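Local coordinates for protein complement factor MASP-3 (Homo sapiens, PDB 3DEM) that is a modular serine protease of the complement system whose calcium-binding CUB and EGF domains associate with mannan-binding lectin and ficolins, at residues 42-47 and 111-116; 179-184 and 193-198; 225-230 and 257-262. All coordinates share one frame; numbering follows the deposited sequence.

Interaction 1. Residues 42-47 and 111-116; sequences YFMHFN and GFDAHY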
# COMPACT_ATOMS: atom_id res chain seq x y z
N TYR A 42 -3.05 -14.72 5.39
CA TYR A 42 -4.39 -15.02 5.89
C TYR A 42 -4.98 -16.31 5.32
O TYR A 42 -4.46 -16.87 4.34
CB TYR A 42 -5.34 -13.83 5.66
CG TYR A 42 -5.49 -13.43 4.21
CD1 TYR A 42 -6.50 -13.97 3.42
CD2 TYR A 42 -4.63 -12.50 3.63
CE1 TYR A 42 -6.65 -13.60 2.09
CE2 TYR A 42 -4.76 -12.13 2.31
CZ TYR A 42 -5.77 -12.68 1.54
OH TYR A 42 -5.91 -12.30 0.23
N PHE A 43 -6.06 -16.80 5.92
CA PHE A 43 -6.62 -18.09 5.54
C PHE A 43 -8.07 -18.00 5.10
O PHE A 43 -8.85 -17.25 5.68
CB PHE A 43 -6.51 -19.08 6.71
CG PHE A 43 -5.09 -19.37 7.13
CD1 PHE A 43 -4.47 -20.55 6.75
CD2 PHE A 43 -4.39 -18.46 7.92
CE1 PHE A 43 -3.17 -20.81 7.14
CE2 PHE A 43 -3.09 -18.73 8.32
CZ PHE A 43 -2.48 -19.90 7.93
N MET A 44 -8.42 -18.76 4.07
CA MET A 44 -9.80 -18.82 3.58
C MET A 44 -10.51 -20.08 4.03
O MET A 44 -11.74 -20.16 4.00
CB MET A 44 -9.84 -18.71 2.05
CG MET A 44 -9.17 -17.48 1.48
SD MET A 44 -9.64 -15.95 2.31
CE MET A 44 -11.41 -15.93 2.06
N HIS A 45 -9.73 -21.08 4.44
CA HIS A 45 -10.28 -22.34 4.94
C HIS A 45 -9.27 -22.94 5.91
O HIS A 45 -8.07 -22.94 5.65
CB HIS A 45 -10.56 -23.31 3.79
CG HIS A 45 -11.32 -24.54 4.20
ND1 HIS A 45 -10.70 -25.73 4.51
CD2 HIS A 45 -12.65 -24.75 4.35
CE1 HIS A 45 -11.62 -26.63 4.84
NE2 HIS A 45 -12.81 -26.06 4.75
N PHE A 46 -9.75 -23.44 7.04
CA PHE A 46 -8.86 -24.04 8.02
C PHE A 46 -9.55 -25.14 8.82
O PHE A 46 -10.49 -24.89 9.57
CB PHE A 46 -8.29 -22.98 8.97
CG PHE A 46 -7.11 -23.44 9.75
CD1 PHE A 46 -5.82 -23.18 9.31
CD2 PHE A 46 -7.28 -24.15 10.93
CE1 PHE A 46 -4.73 -23.62 10.03
CE2 PHE A 46 -6.19 -24.59 11.66
CZ PHE A 46 -4.91 -24.32 11.21
N ASN A 47 -9.08 -26.36 8.63
CA ASN A 47 -9.73 -27.54 9.19
C ASN A 47 -8.68 -28.55 9.64
O ASN A 47 -8.25 -29.41 8.87
CB ASN A 47 -10.64 -28.18 8.13
CG ASN A 47 -11.65 -29.13 8.73
OD1 ASN A 47 -11.63 -30.33 8.45
ND2 ASN A 47 -12.55 -28.60 9.55
N GLY A 111 -7.70 -29.74 5.97
CA GLY A 111 -6.53 -28.88 5.90
C GLY A 111 -6.81 -27.39 5.79
O GLY A 111 -7.73 -26.88 6.43
N PHE A 112 -6.02 -26.70 4.98
CA PHE A 112 -6.11 -25.24 4.90
C PHE A 112 -5.86 -24.67 3.50
O PHE A 112 -5.30 -25.34 2.63
CB PHE A 112 -5.14 -24.60 5.90
CG PHE A 112 -3.70 -24.68 5.47
CD1 PHE A 112 -3.11 -23.64 4.78
CD2 PHE A 112 -2.94 -25.81 5.76
CE1 PHE A 112 -1.78 -23.71 4.38
CE2 PHE A 112 -1.62 -25.89 5.36
CZ PHE A 112 -1.04 -24.84 4.68
N ASP A 113 -6.29 -23.43 3.31
CA ASP A 113 -6.06 -22.67 2.09
C ASP A 113 -5.59 -21.28 2.53
O ASP A 113 -6.32 -20.56 3.22
CB ASP A 113 -7.35 -22.59 1.27
CG ASP A 113 -7.21 -21.70 0.04
OD1 ASP A 113 -6.11 -21.66 -0.56
OD2 ASP A 113 -8.20 -21.04 -0.33
N ALA A 114 -4.38 -20.91 2.14
CA ALA A 114 -3.78 -19.66 2.60
C ALA A 114 -3.30 -18.77 1.46
O ALA A 114 -2.97 -19.24 0.38
CB ALA A 114 -2.65 -19.94 3.58
N HIS A 115 -3.26 -17.47 1.73
CA HIS A 115 -2.85 -16.47 0.75
C HIS A 115 -1.91 -15.47 1.40
O HIS A 115 -2.13 -15.07 2.54
CB HIS A 115 -4.08 -15.74 0.21
CG HIS A 115 -5.01 -16.62 -0.56
ND1 HIS A 115 -5.88 -17.49 0.06
CD2 HIS A 115 -5.20 -16.78 -1.89
CE1 HIS A 115 -6.57 -18.15 -0.86
NE2 HIS A 115 -6.18 -17.73 -2.05
N TYR A 116 -0.86 -15.09 0.69
CA TYR A 116 0.09 -14.12 1.22
C TYR A 116 0.42 -13.07 0.17
O TYR A 116 0.20 -13.27 -1.02
CB TYR A 116 1.38 -14.82 1.69
CG TYR A 116 2.22 -15.38 0.56
CD1 TYR A 116 3.14 -14.58 -0.10
CD2 TYR A 116 2.09 -16.70 0.16
CE1 TYR A 116 3.91 -15.09 -1.14
CE2 TYR A 116 2.85 -17.22 -0.87
CZ TYR A 116 3.76 -16.41 -1.52
OH TYR A 116 4.53 -16.92 -2.54
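Asp113 O takes a nearly straight hydrogen bond from Met44 N at 2.9 Å and a weaker C-H contact from Phe43 CA. The hydrogen bond marks a beta bulge in the first CUB domain, a sandwich of two antiparallel sheets: Phe43 pairs with Ala114, but His45 already pairs with Asp113, so Met44 is the extra residue. Beyond the bulge the ladder resumes with Asp113 N to His45 O, 3.0 Å.

The two faces of the sheet differ. Inward, the rings of Phe43 and Phe112 meet obliquely, planes at 65°, with Phe112 CD1 at the edge of the Phe43 ring, 3.7 Å from CE1. Phe43 CD1 also meets Ala114 CB, while Phe46 CD1 rests on Phe112 CB; Val59 of the facing sheet touches all three phenylalanines. On the other face lie Tyr42, His45, Asp113 and His115. There His139 of the second subunit stacks on His115 and hydrogen-bonds through its ND1 to Tyr42 OH, and Phe151 of that subunit stacks on His45, so the same ladder serves both the sandwich interior and the dimer.

Tyr42 CG stands between its backbone N and carbonyl carbon (chi1 59°), which brings the ring alongside the partner strand; His115 CB lies over its face, 4.1 Å from the centroid.

Interaction 2. Residues 179-184 and 193-198; sequences TSPDFP and CLYTIE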
# COMPACT_ATOMS: atom_id res chain seq x y z
N THR A 179 24.13 36.21 14.67
CA THR A 179 23.49 35.11 15.38
C THR A 179 23.67 33.80 14.62
O THR A 179 24.00 33.79 13.43
CB THR A 179 21.96 35.33 15.58
OG1 THR A 179 21.26 35.06 14.35
CG2 THR A 179 21.63 36.75 16.08
N SER A 180 23.45 32.68 15.32
CA SER A 180 23.29 31.40 14.67
C SER A 180 22.04 31.45 13.78
O SER A 180 21.13 32.24 14.03
CB SER A 180 23.15 30.30 15.73
OG SER A 180 22.11 30.60 16.64
N PRO A 181 22.00 30.62 12.73
CA PRO A 181 20.85 30.69 11.81
C PRO A 181 19.52 30.40 12.51
O PRO A 181 19.42 29.45 13.28
CB PRO A 181 21.16 29.61 10.78
CG PRO A 181 22.64 29.39 10.88
CD PRO A 181 22.98 29.61 12.31
N ASP A 182 18.53 31.25 12.25
CA ASP A 182 17.18 31.10 12.81
C ASP A 182 17.09 31.33 14.34
O ASP A 182 16.07 31.06 14.95
CB ASP A 182 16.59 29.73 12.44
CG ASP A 182 15.07 29.77 12.25
OD1 ASP A 182 14.50 30.89 12.21
OD2 ASP A 182 14.45 28.69 12.15
N PHE A 183 18.17 31.85 14.94
CA PHE A 183 18.17 32.19 16.36
C PHE A 183 16.92 32.97 16.74
O PHE A 183 16.53 33.89 16.02
CB PHE A 183 19.42 33.01 16.72
CG PHE A 183 19.47 33.45 18.17
CD1 PHE A 183 20.02 32.63 19.14
CD2 PHE A 183 18.96 34.68 18.55
CE1 PHE A 183 20.07 33.01 20.47
CE2 PHE A 183 19.00 35.09 19.89
CZ PHE A 183 19.57 34.24 20.85
N PRO A 184 16.30 32.65 17.90
CA PRO A 184 16.68 31.61 18.85
C PRO A 184 15.94 30.28 18.66
O PRO A 184 15.78 29.51 19.61
CB PRO A 184 16.28 32.23 20.19
CG PRO A 184 15.02 33.03 19.84
CD PRO A 184 15.12 33.40 18.36
N CYS A 193 29.08 27.66 9.40
CA CYS A 193 28.84 29.08 9.17
C CYS A 193 30.09 29.91 9.37
O CYS A 193 30.77 29.78 10.39
CB CYS A 193 27.75 29.58 10.12
SG CYS A 193 26.24 28.60 10.08
N LEU A 194 30.38 30.76 8.39
CA LEU A 194 31.51 31.68 8.46
C LEU A 194 30.98 33.11 8.49
O LEU A 194 30.44 33.59 7.49
CB LEU A 194 32.43 31.49 7.25
CG LEU A 194 33.04 30.10 7.06
CD1 LEU A 194 33.68 29.96 5.68
CD2 LEU A 194 34.06 29.77 8.15
N TYR A 195 31.13 33.76 9.64
CA TYR A 195 30.75 35.16 9.80
C TYR A 195 32.00 36.02 9.83
O TYR A 195 32.91 35.79 10.63
CB TYR A 195 29.96 35.36 11.09
CG TYR A 195 28.78 34.43 11.24
CD1 TYR A 195 27.54 34.76 10.69
CD2 TYR A 195 28.89 33.23 11.94
CE1 TYR A 195 26.45 33.91 10.84
CE2 TYR A 195 27.82 32.38 12.08
CZ TYR A 195 26.61 32.72 11.53
OH TYR A 195 25.54 31.87 11.69
N THR A 196 32.03 37.04 8.97
CA THR A 196 33.23 37.85 8.82
C THR A 196 33.00 39.33 9.14
O THR A 196 32.15 39.98 8.52
CB THR A 196 33.79 37.73 7.39
OG1 THR A 196 33.90 36.34 7.06
CG2 THR A 196 35.15 38.38 7.28
N ILE A 197 33.75 39.84 10.10
CA ILE A 197 33.71 41.25 10.44
C ILE A 197 34.97 41.88 9.85
O ILE A 197 36.09 41.44 10.13
CB ILE A 197 33.64 41.49 11.96
CG1 ILE A 197 32.44 40.76 12.57
CG2 ILE A 197 33.57 43.00 12.27
CD1 ILE A 197 32.42 40.74 14.08
N GLU A 198 34.79 42.89 9.00
CA GLU A 198 35.91 43.59 8.39
C GLU A 198 35.73 45.09 8.54
O GLU A 198 34.89 45.68 7.87
CB GLU A 198 36.00 43.26 6.90
CG GLU A 198 36.43 41.85 6.59
CD GLU A 198 37.84 41.77 6.05
OE1 GLU A 198 38.57 42.79 6.17
OE2 GLU A 198 38.21 40.70 5.51
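The turn that leaves strand 175-179 of the second CUB domain carries the Ser-Pro-Asp-Phe-Pro sequence of a familiar CUB signature, and here its first residues, Thr179 to Pro181, meet the side chains of Cys193 and Tyr195. It is a type II beta turn from Ser180 to Phe183, closed by Phe183 N to Ser180 O at 3.1 Å. Pro181 takes the second position and Asp182 the third, where the aspartate adopts a positive phi of 69°. Ser180 O has a second donor: Thr179 OG1 reaches it at 2.8 Å from above the carbonyl plane, on the face opposite to Phe183 N. The two donors thus grip one carbonyl oxygen from opposite faces, where strand passes into turn.

Across the contact, Tyr195 does most of the reaching. Its CG is anti to the carbonyl carbon (chi1 -53°), and the phenol extends far enough from the strand for Tyr195 OH to lie 3.0 Å from Thr179 O and 3.5 Å from Pro181 CD. The proline ring thus meets the hydroxyl end of the tyrosine, not the flat of its ring, while Pro181 CG packs on Cys193 SG at 3.8 Å. That sulfur is in the disulfide with Cys166, on which Pro181 also packs.

The outcome is a small buried contact between parts of two sheets. Strand 175-179 lies at the margin of one sheet and strand 192-198 at the margin of the other. Trp271, beside strand 272-277, hydrogen-bonds to Ser180 and turns its ring almost perpendicular to that of Tyr195, and strand 255-261 pairs through its backbone with Cys193 and Tyr195.

Interaction 3. Residues 225-230 and 257-262; sequences YDYIKI and LILFHS. With CA (calcium ion), chain F.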
# COMPACT_ATOMS: atom_id res chain seq x y z
N TYR A 225 30.88 18.17 19.74
CA TYR A 225 29.75 18.15 18.81
C TYR A 225 29.62 19.44 17.99
O TYR A 225 29.88 19.45 16.79
CB TYR A 225 28.45 17.89 19.57
CG TYR A 225 28.47 16.66 20.46
CD1 TYR A 225 28.84 15.42 19.96
CD2 TYR A 225 28.12 16.75 21.80
CE1 TYR A 225 28.86 14.29 20.77
CE2 TYR A 225 28.14 15.63 22.62
CZ TYR A 225 28.51 14.40 22.10
OH TYR A 225 28.53 13.30 22.92
N ASP A 226 29.19 20.51 18.66
CA ASP A 226 29.03 21.81 18.04
C ASP A 226 29.95 22.81 18.73
O ASP A 226 30.37 22.59 19.87
CB ASP A 226 27.58 22.30 18.18
CG ASP A 226 26.56 21.25 17.75
OD1 ASP A 226 26.88 20.37 16.92
OD2 ASP A 226 25.42 21.31 18.26
N TYR A 227 30.27 23.92 18.06
CA TYR A 227 31.16 24.90 18.65
C TYR A 227 31.31 26.18 17.84
O TYR A 227 31.03 26.22 16.64
CB TYR A 227 32.55 24.29 18.86
CG TYR A 227 33.16 23.71 17.60
CD1 TYR A 227 33.84 24.51 16.71
CD2 TYR A 227 33.05 22.35 17.31
CE1 TYR A 227 34.40 23.99 15.56
CE2 TYR A 227 33.61 21.82 16.15
CZ TYR A 227 34.28 22.65 15.28
OH TYR A 227 34.85 22.14 14.13
N ILE A 228 31.75 27.22 18.54
CA ILE A 228 32.19 28.45 17.93
C ILE A 228 33.70 28.53 18.08
O ILE A 228 34.24 28.25 19.16
CB ILE A 228 31.58 29.68 18.64
CG1 ILE A 228 30.07 29.74 18.45
CG2 ILE A 228 32.23 30.97 18.13
CD1 ILE A 228 29.42 30.89 19.17
N LYS A 229 34.38 28.89 17.00
CA LYS A 229 35.77 29.31 17.04
C LYS A 229 35.81 30.74 16.54
O LYS A 229 35.05 31.12 15.64
CB LYS A 229 36.63 28.44 16.13
CG LYS A 229 36.95 27.05 16.66
CD LYS A 229 37.53 26.19 15.52
CE LYS A 229 38.05 24.84 16.01
NZ LYS A 229 38.73 24.07 14.91
N ILE A 230 36.70 31.54 17.10
CA ILE A 230 36.85 32.92 16.69
C ILE A 230 38.30 33.20 16.37
O ILE A 230 39.16 33.18 17.25
CB ILE A 230 36.37 33.89 17.78
CG1 ILE A 230 34.90 33.63 18.13
CG2 ILE A 230 36.60 35.33 17.34
CD1 ILE A 230 34.37 34.48 19.26
N LEU A 257 37.01 36.61 12.42
CA LEU A 257 36.25 35.52 11.84
C LEU A 257 35.59 34.68 12.92
O LEU A 257 36.24 34.24 13.87
CB LEU A 257 37.13 34.63 10.96
CG LEU A 257 36.44 33.34 10.48
CD1 LEU A 257 35.41 33.63 9.39
CD2 LEU A 257 37.46 32.31 10.02
N ILE A 258 34.29 34.45 12.77
CA ILE A 258 33.55 33.57 13.66
C ILE A 258 33.14 32.34 12.86
O ILE A 258 32.46 32.45 11.83
CB ILE A 258 32.31 34.27 14.23
CG1 ILE A 258 32.71 35.52 15.02
CG2 ILE A 258 31.53 33.31 15.13
CD1 ILE A 258 31.68 36.63 14.96
N LEU A 259 33.59 31.18 13.32
CA LEU A 259 33.19 29.92 12.73
C LEU A 259 32.23 29.19 13.67
O LEU A 259 32.54 29.00 14.85
CB LEU A 259 34.42 29.05 12.44
CG LEU A 259 34.15 27.66 11.83
CD1 LEU A 259 35.29 27.20 10.93
CD2 LEU A 259 33.89 26.62 12.91
N PHE A 260 31.07 28.82 13.14
CA PHE A 260 30.10 28.05 13.90
C PHE A 260 29.87 26.70 13.24
O PHE A 260 29.40 26.62 12.11
CB PHE A 260 28.78 28.81 14.05
CG PHE A 260 27.73 28.06 14.82
CD1 PHE A 260 28.04 27.46 16.04
CD2 PHE A 260 26.42 27.97 14.34
CE1 PHE A 260 27.07 26.77 16.76
CE2 PHE A 260 25.45 27.28 15.06
CZ PHE A 260 25.77 26.68 16.27
N HIS A 261 30.21 25.63 13.95
CA HIS A 261 30.06 24.28 13.44
C HIS A 261 28.94 23.56 14.17
O HIS A 261 28.86 23.62 15.39
CB HIS A 261 31.37 23.50 13.62
CG HIS A 261 31.32 22.08 13.11
ND1 HIS A 261 30.96 21.02 13.91
CD2 HIS A 261 31.61 21.56 11.90
CE1 HIS A 261 31.01 19.90 13.21
NE2 HIS A 261 31.40 20.20 11.98
N SER A 262 28.05 22.91 13.42
CA SER A 262 27.01 22.08 14.02
C SER A 262 27.02 20.67 13.43
O SER A 262 27.17 20.50 12.22
CB SER A 262 25.63 22.73 13.89
OG SER A 262 25.17 22.74 12.55
CA CA F . 24.41 19.31 17.60
O HOH W 1 23.71 20.25 15.52
O HOH W 2 22.58 20.57 18.52
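Backbone bonds knit Tyr227 to His261 and Lys229 to Leu259 in the second CUB domain, two antiparallel hydrogen-bonded pairs in unbroken register. His261 N reaches Tyr227 O at 2.9 Å and Leu259 N reaches Lys229 O at 2.7 Å, both close to straight. Between these pairs Ile228 CA leans a C-H toward Leu259 O.

On the face of Tyr227 and His261 the contacts are chiefly aromatic, with Leu259 CD2 also against the Tyr227 ring. With chi1 at 56°, the Tyr227 side chain folds back over its own backbone, and the ring crosses to the partner strand: His261 CB comes over the phenol face, 3.7 Å from the centroid, and Tyr227 OH stands above the imidazole. The rings are nearly parallel, at 14°, but offset by so much that little of one covers the other. Tyr225 O lies in the imidazole plane at its edge, where His261 ND1 gives it a weak hydrogen bond, 3.5 Å.

Apolar packing fills the opposite face. Ile228 and Ile258 run side by side, CG2 to CG2 at 3.9 Å, and Ile228 CG1 meets Phe260 CD1 obliquely.

Metal binding falls to the loop just before the strand. Asp226 holds calcium with both carboxylate oxygens, OD2 at 2.3 Å and OD1 at 2.8 Å, and two waters, Glu216, Asp263 and the backbone O of Ser265 complete the shell; Tyr187 also hydrogen-bonds to OD2.

In the sheet, strands 227-232 and 255-261 are the inner pair, flanked by 235-240 and 192-198, while Phe209 and Leu207 of strand 205-209 pack against Ile228 and Ile230 from the facing sheet.

The two CUB domains lie at opposite ends of an elongated chain: interaction 1 is about 63 Å, centre to centre, from interaction 3, and the two do not touch. Both are antiparallel ladders with an apolar inner face, but interaction 1 is buried and bulged and offers the histidines and tyrosine of its outer face to the second subunit, whereas interaction 3 is regular, only partly buried, and ends in a calcium site. Interaction 2 is a smaller, buried contact of turn and side chains rather than a ladder. It adjoins interaction 3 directly: strands 192-198 and 255-261 are neighbours, with Tyr195 O 2.9 Å from Ile258 N, and Ser180 packs on Phe260.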